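PDB 5EHK: lantibiotic dehydratase from Microbispora corallina, which probably dehydrates serine and threonine residues of the NAI-107 precursor peptide, using glutamyl-tRNA to glutamylate their hydroxyls before elimination. Local coordinates for residues A[434-446]-A[642-654]. Sequence-based numbering, arbitrary orientation.
Sequences GLGPPAGYKWPPS and FAQAPNPARLLFE
Tyr441, Asn647 and Trp443 bury the most surface where the proline-rich loop 434-446 packs against helix 647-654. The phenol ring of Tyr441 is sandwiched. On one face the guanidinium of Arg650 lies flat, planes 6° apart, in a cation-pi stack with Arg650 CZ 3.8 Å from the ring centroid, while Arg650 CD makes a CH-pi contact closer to the ring centre than CZ. Pro438 CD sits over the centre of the opposite face, Pro438 and Tyr441 being the two ends of a type II turn. Arg650 reaches across the ring because its chain is fully extended, with CG anti to the backbone N (chi1 173°). One helical turn on, Glu654 binds both partners: Glu654 OE1 accepts from Tyr441 OH at 2.6 Å, met from above the carboxylate plane, while Glu654 OE2 forms a salt bridge with Arg650 NH2 at 2.7 Å on its syn side.

Asn647, the first residue of the helix, turns its amide to the loop backbone. Asn647 OD1 accepts from Trp443 N at 3.2 Å, and Asn647 ND2 donates to Pro444 O at 2.9 Å, in the carbonyl plane and on a lone pair; the two bonded groups flank the cis peptide between Trp443 and Pro444. Trp443 brings the edge of its indole to the end of helix 642-644, where Trp443 NE1 makes a weak hydrogen bond to Ala643 O (3.4 Å); Arg575 adds a cation-pi contact. A water accepts from Lys442 N and Arg650 NH1 and donates to Phe642 O, joining loop and both helices. The salt bridge to Glu654 probably helps hold the Arg650 guanidinium in orientation for the stack, and the Asn647 amide pairs with an N-H and a carbonyl of two successive residues, so this structural contact holds an irregular loop by specific polar bonds as well as packing.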
loop_
_atom_site.group_PDB
_atom_site.type_symbol
_atom_site.label_atom_id
_atom_site.label_comp_id
_atom_site.label_asym_id
_atom_site.label_seq_id
_atom_site.Cartn_x
_atom_site.Cartn_y
_atom_site.Cartn_z
ATOM N N GLY A 434 -23.593 -4.708 -6.187
ATOM C CA GLY A 434 -22.414 -5.029 -6.964
ATOM C C GLY A 434 -21.077 -4.813 -6.284
ATOM O O GLY A 434 -20.921 -5.004 -5.072
ATOM N N LEU A 435 -20.090 -4.465 -7.109
ATOM C CA LEU A 435 -18.737 -4.163 -6.684
ATOM C C LEU A 435 -18.703 -2.717 -6.206
ATOM O O LEU A 435 -17.895 -2.344 -5.353
ATOM C CB LEU A 435 -17.814 -4.304 -7.885
ATOM C CG LEU A 435 -16.770 -5.418 -8.002
ATOM C CD1 LEU A 435 -17.267 -6.720 -7.441
ATOM C CD2 LEU A 435 -16.366 -5.594 -9.462
ATOM N N GLY A 436 -19.624 -1.911 -6.722
ATOM C CA GLY A 436 -19.569 -0.478 -6.516
ATOM C C GLY A 436 -18.624 0.112 -7.548
ATOM O O GLY A 436 -18.056 -0.614 -8.367
ATOM N N PRO A 437 -18.451 1.437 -7.530
ATOM C CA PRO A 437 -17.533 2.096 -8.459
ATOM C C PRO A 437 -16.089 1.771 -8.111
ATOM O O PRO A 437 -15.795 1.481 -6.959
ATOM C CB PRO A 437 -17.816 3.568 -8.209
ATOM C CG PRO A 437 -18.245 3.616 -6.814
ATOM C CD PRO A 437 -19.036 2.384 -6.574
ATOM N N PRO A 438 -15.194 1.799 -9.100
ATOM C CA PRO A 438 -13.790 1.467 -8.846
ATOM C C PRO A 438 -13.129 2.572 -8.029
ATOM O O PRO A 438 -13.605 3.719 -8.053
ATOM C CB PRO A 438 -13.178 1.425 -10.255
ATOM C CG PRO A 438 -14.316 1.348 -11.172
ATOM C CD PRO A 438 -15.423 2.100 -10.516
ATOM N N ALA A 439 -12.042 2.230 -7.344
ATOM C CA ALA A 439 -11.328 3.191 -6.529
ATOM C C ALA A 439 -11.103 4.478 -7.307
ATOM O O ALA A 439 -10.669 4.467 -8.469
ATOM C CB ALA A 439 -10.019 2.603 -6.067
ATOM N N GLY A 440 -11.477 5.586 -6.696
ATOM C CA GLY A 440 -11.136 6.872 -7.248
ATOM C C GLY A 440 -12.268 7.539 -7.977
ATOM O O GLY A 440 -12.187 8.721 -8.263
ATOM N N TYR A 441 -13.321 6.804 -8.300
ATOM C CA TYR A 441 -14.417 7.426 -9.023
ATOM C C TYR A 441 -15.082 8.491 -8.147
ATOM O O TYR A 441 -15.336 8.270 -6.968
ATOM C CB TYR A 441 -15.423 6.384 -9.513
ATOM C CG TYR A 441 -15.067 5.708 -10.841
ATOM C CD1 TYR A 441 -16.019 5.569 -11.840
ATOM C CD2 TYR A 441 -13.790 5.190 -11.083
ATOM C CE1 TYR A 441 -15.722 4.953 -13.037
ATOM C CE2 TYR A 441 -13.488 4.565 -12.283
ATOM C CZ TYR A 441 -14.472 4.461 -13.255
ATOM O OH TYR A 441 -14.227 3.844 -14.446
ATOM N N LYS A 442 -15.321 9.665 -8.714
ATOM C CA LYS A 442 -15.722 10.817 -7.934
ATOM C C LYS A 442 -17.250 10.981 -7.810
ATOM O O LYS A 442 -17.725 11.674 -6.898
ATOM C CB LYS A 442 -15.053 12.095 -8.494
ATOM C CG LYS A 442 -13.484 12.119 -8.368
ATOM C CD LYS A 442 -12.797 13.313 -9.102
ATOM C CE LYS A 442 -12.218 14.402 -8.182
ATOM N NZ LYS A 442 -10.863 14.080 -7.601
ATOM N N TRP A 443 -18.029 10.337 -8.684
ATOM C CA TRP A 443 -19.453 10.713 -8.815
ATOM C C TRP A 443 -20.457 9.567 -8.934
ATOM O O TRP A 443 -20.836 9.189 -10.042
ATOM C CB TRP A 443 -19.637 11.692 -9.998
ATOM C CG TRP A 443 -18.734 12.896 -9.872
ATOM C CD1 TRP A 443 -17.550 13.133 -10.553
ATOM C CD2 TRP A 443 -18.900 14.002 -8.972
ATOM N NE1 TRP A 443 -16.997 14.330 -10.134
ATOM C CE2 TRP A 443 -17.806 14.877 -9.169
ATOM C CE3 TRP A 443 -19.873 14.344 -8.030
ATOM C CZ2 TRP A 443 -17.670 16.061 -8.453
ATOM C CZ3 TRP A 443 -19.734 15.522 -7.332
ATOM C CH2 TRP A 443 -18.642 16.362 -7.543
ATOM N N PRO A 444 -20.919 9.032 -7.792
ATOM C CA PRO A 444 -20.575 9.344 -6.394
ATOM C C PRO A 444 -19.240 8.785 -5.973
ATOM O O PRO A 444 -18.741 7.853 -6.591
ATOM C CB PRO A 444 -21.657 8.616 -5.592
ATOM C CG PRO A 444 -22.081 7.492 -6.472
ATOM C CD PRO A 444 -22.016 8.050 -7.873
ATOM N N PRO A 445 -18.648 9.363 -4.930
ATOM C CA PRO A 445 -17.334 8.855 -4.546
ATOM C C PRO A 445 -17.362 7.390 -4.117
ATOM O O PRO A 445 -18.207 6.932 -3.365
ATOM C CB PRO A 445 -16.868 9.808 -3.428
ATOM C CG PRO A 445 -17.947 10.751 -3.198
ATOM C CD PRO A 445 -18.994 10.620 -4.252
ATOM N N SER A 446 -16.412 6.656 -4.657
ATOM C CA SER A 446 -16.234 5.256 -4.378
ATOM C C SER A 446 -15.732 5.071 -2.961
ATOM O O SER A 446 -14.982 5.893 -2.447
ATOM C CB SER A 446 -15.217 4.692 -5.372
ATOM O OG SER A 446 -14.755 3.411 -4.995
ATOM N N PHE A 642 -12.656 11.482 -15.673
ATOM C CA PHE A 642 -12.180 11.365 -14.302
ATOM C C PHE A 642 -12.768 12.459 -13.415
ATOM O O PHE A 642 -13.323 12.196 -12.346
ATOM C CB PHE A 642 -10.650 11.406 -14.315
ATOM C CG PHE A 642 -10.009 11.476 -12.962
ATOM C CD1 PHE A 642 -9.892 10.332 -12.167
ATOM C CD2 PHE A 642 -9.482 12.684 -12.493
ATOM C CE1 PHE A 642 -9.270 10.388 -10.916
ATOM C CE2 PHE A 642 -8.854 12.753 -11.238
ATOM C CZ PHE A 642 -8.750 11.600 -10.453
ATOM N N ALA A 643 -12.679 13.689 -13.882
ATOM C CA ALA A 643 -13.072 14.817 -13.065
ATOM C C ALA A 643 -14.505 15.250 -13.257
ATOM O O ALA A 643 -15.056 15.901 -12.403
ATOM C CB ALA A 643 -12.132 15.999 -13.313
ATOM N N GLN A 644 -15.104 14.926 -14.390
ATOM C CA GLN A 644 -16.344 15.578 -14.762
ATOM C C GLN A 644 -17.490 14.642 -15.042
ATOM O O GLN A 644 -18.577 15.124 -15.357
ATOM C CB GLN A 644 -16.163 16.421 -16.015
ATOM C CG GLN A 644 -15.061 17.411 -15.944
ATOM C CD GLN A 644 -15.298 18.454 -14.878
ATOM O OE1 GLN A 644 -16.449 18.808 -14.563
ATOM N NE2 GLN A 644 -14.201 18.956 -14.307
ATOM N N ALA A 645 -17.253 13.326 -15.051
ATOM C CA ALA A 645 -18.317 12.409 -15.511
ATOM C C ALA A 645 -19.014 11.595 -14.443
ATOM O O ALA A 645 -18.364 11.029 -13.559
ATOM C CB ALA A 645 -17.808 11.484 -16.601
ATOM N N PRO A 646 -20.345 11.495 -14.554
ATOM C CA PRO A 646 -21.080 10.529 -13.730
ATOM C C PRO A 646 -20.471 9.141 -13.899
ATOM O O PRO A 646 -20.026 8.813 -15.017
ATOM C CB PRO A 646 -22.525 10.594 -14.297
ATOM C CG PRO A 646 -22.421 11.297 -15.606
ATOM C CD PRO A 646 -21.231 12.229 -15.479
ATOM N N ASN A 647 -20.417 8.357 -12.817
ATOM C CA ASN A 647 -19.736 7.058 -12.850
ATOM C C ASN A 647 -20.039 6.117 -14.027
ATOM O O ASN A 647 -19.112 5.582 -14.638
ATOM C CB ASN A 647 -19.864 6.309 -11.516
ATOM C CG ASN A 647 -19.104 6.982 -10.398
ATOM O OD1 ASN A 647 -18.254 7.847 -10.637
ATOM N ND2 ASN A 647 -19.404 6.592 -9.160
ATOM N N PRO A 648 -21.316 5.925 -14.365
ATOM C CA PRO A 648 -21.532 4.977 -15.460
ATOM C C PRO A 648 -20.897 5.451 -16.759
ATOM O O PRO A 648 -20.338 4.643 -17.512
ATOM C CB PRO A 648 -23.061 4.937 -15.594
ATOM C CG PRO A 648 -23.561 5.362 -14.252
ATOM C CD PRO A 648 -22.576 6.365 -13.748
ATOM N N ALA A 649 -20.978 6.754 -16.996
ATOM C CA ALA A 649 -20.386 7.368 -18.167
ATOM C C ALA A 649 -18.897 7.110 -18.151
ATOM O O ALA A 649 -18.316 6.711 -19.162
ATOM C CB ALA A 649 -20.657 8.875 -18.178
ATOM N N ARG A 650 -18.272 7.360 -17.003
ATOM C CA ARG A 650 -16.840 7.150 -16.901
ATOM C C ARG A 650 -16.474 5.666 -17.071
ATOM O O ARG A 650 -15.421 5.339 -17.635
ATOM C CB ARG A 650 -16.275 7.708 -15.601
ATOM C CG ARG A 650 -14.809 7.318 -15.440
ATOM C CD ARG A 650 -14.124 7.873 -14.230
ATOM N NE ARG A 650 -12.792 7.308 -14.187
ATOM C CZ ARG A 650 -11.946 7.407 -13.179
ATOM N NH1 ARG A 650 -12.280 8.046 -12.071
ATOM N NH2 ARG A 650 -10.775 6.819 -13.292
ATOM N N LEU A 651 -17.340 4.765 -16.607
ATOM C CA LEU A 651 -17.056 3.345 -16.748
ATOM C C LEU A 651 -17.118 2.979 -18.235
ATOM O O LEU A 651 -16.274 2.213 -18.728
ATOM C CB LEU A 651 -18.008 2.471 -15.895
ATOM C CG LEU A 651 -17.738 0.955 -15.907
ATOM C CD1 LEU A 651 -16.358 0.645 -15.416
ATOM C CD2 LEU A 651 -18.718 0.145 -15.090
ATOM N N LEU A 652 -18.095 3.554 -18.946
ATOM C CA LEU A 652 -18.239 3.298 -20.367
ATOM C C LEU A 652 -16.989 3.762 -21.084
ATOM O O LEU A 652 -16.427 3.054 -21.934
ATOM C CB LEU A 652 -19.471 3.982 -20.933
ATOM C CG LEU A 652 -20.818 3.410 -20.480
ATOM C CD1 LEU A 652 -21.945 4.376 -20.824
ATOM C CD2 LEU A 652 -21.069 1.977 -21.053
ATOM N N PHE A 653 -16.542 4.959 -20.739
ATOM C CA PHE A 653 -15.339 5.468 -21.351
ATOM C C PHE A 653 -14.163 4.524 -21.126
ATOM O O PHE A 653 -13.508 4.124 -22.071
ATOM C CB PHE A 653 -15.016 6.858 -20.836
ATOM C CG PHE A 653 -13.611 7.265 -21.081
ATOM C CD1 PHE A 653 -13.184 7.549 -22.374
ATOM C CD2 PHE A 653 -12.710 7.374 -20.028
ATOM C CE1 PHE A 653 -11.872 7.936 -22.615
ATOM C CE2 PHE A 653 -11.397 7.753 -20.251
ATOM C CZ PHE A 653 -10.974 8.047 -21.552
ATOM N N GLU A 654 -13.924 4.111 -19.892
ATOM C CA GLU A 654 -12.716 3.324 -19.620
ATOM C C GLU A 654 -12.811 1.915 -20.198
ATOM O O GLU A 654 -11.824 1.376 -20.640
ATOM C CB GLU A 654 -12.355 3.320 -18.114
ATOM C CG GLU A 654 -12.115 4.750 -17.565
ATOM C CD GLU A 654 -11.522 4.793 -16.151
ATOM O OE1 GLU A 654 -11.763 3.832 -15.377
ATOM O OE2 GLU A 654 -10.825 5.790 -15.809
HETATM O O HOH W 1 -14.396 9.660 -11.559
#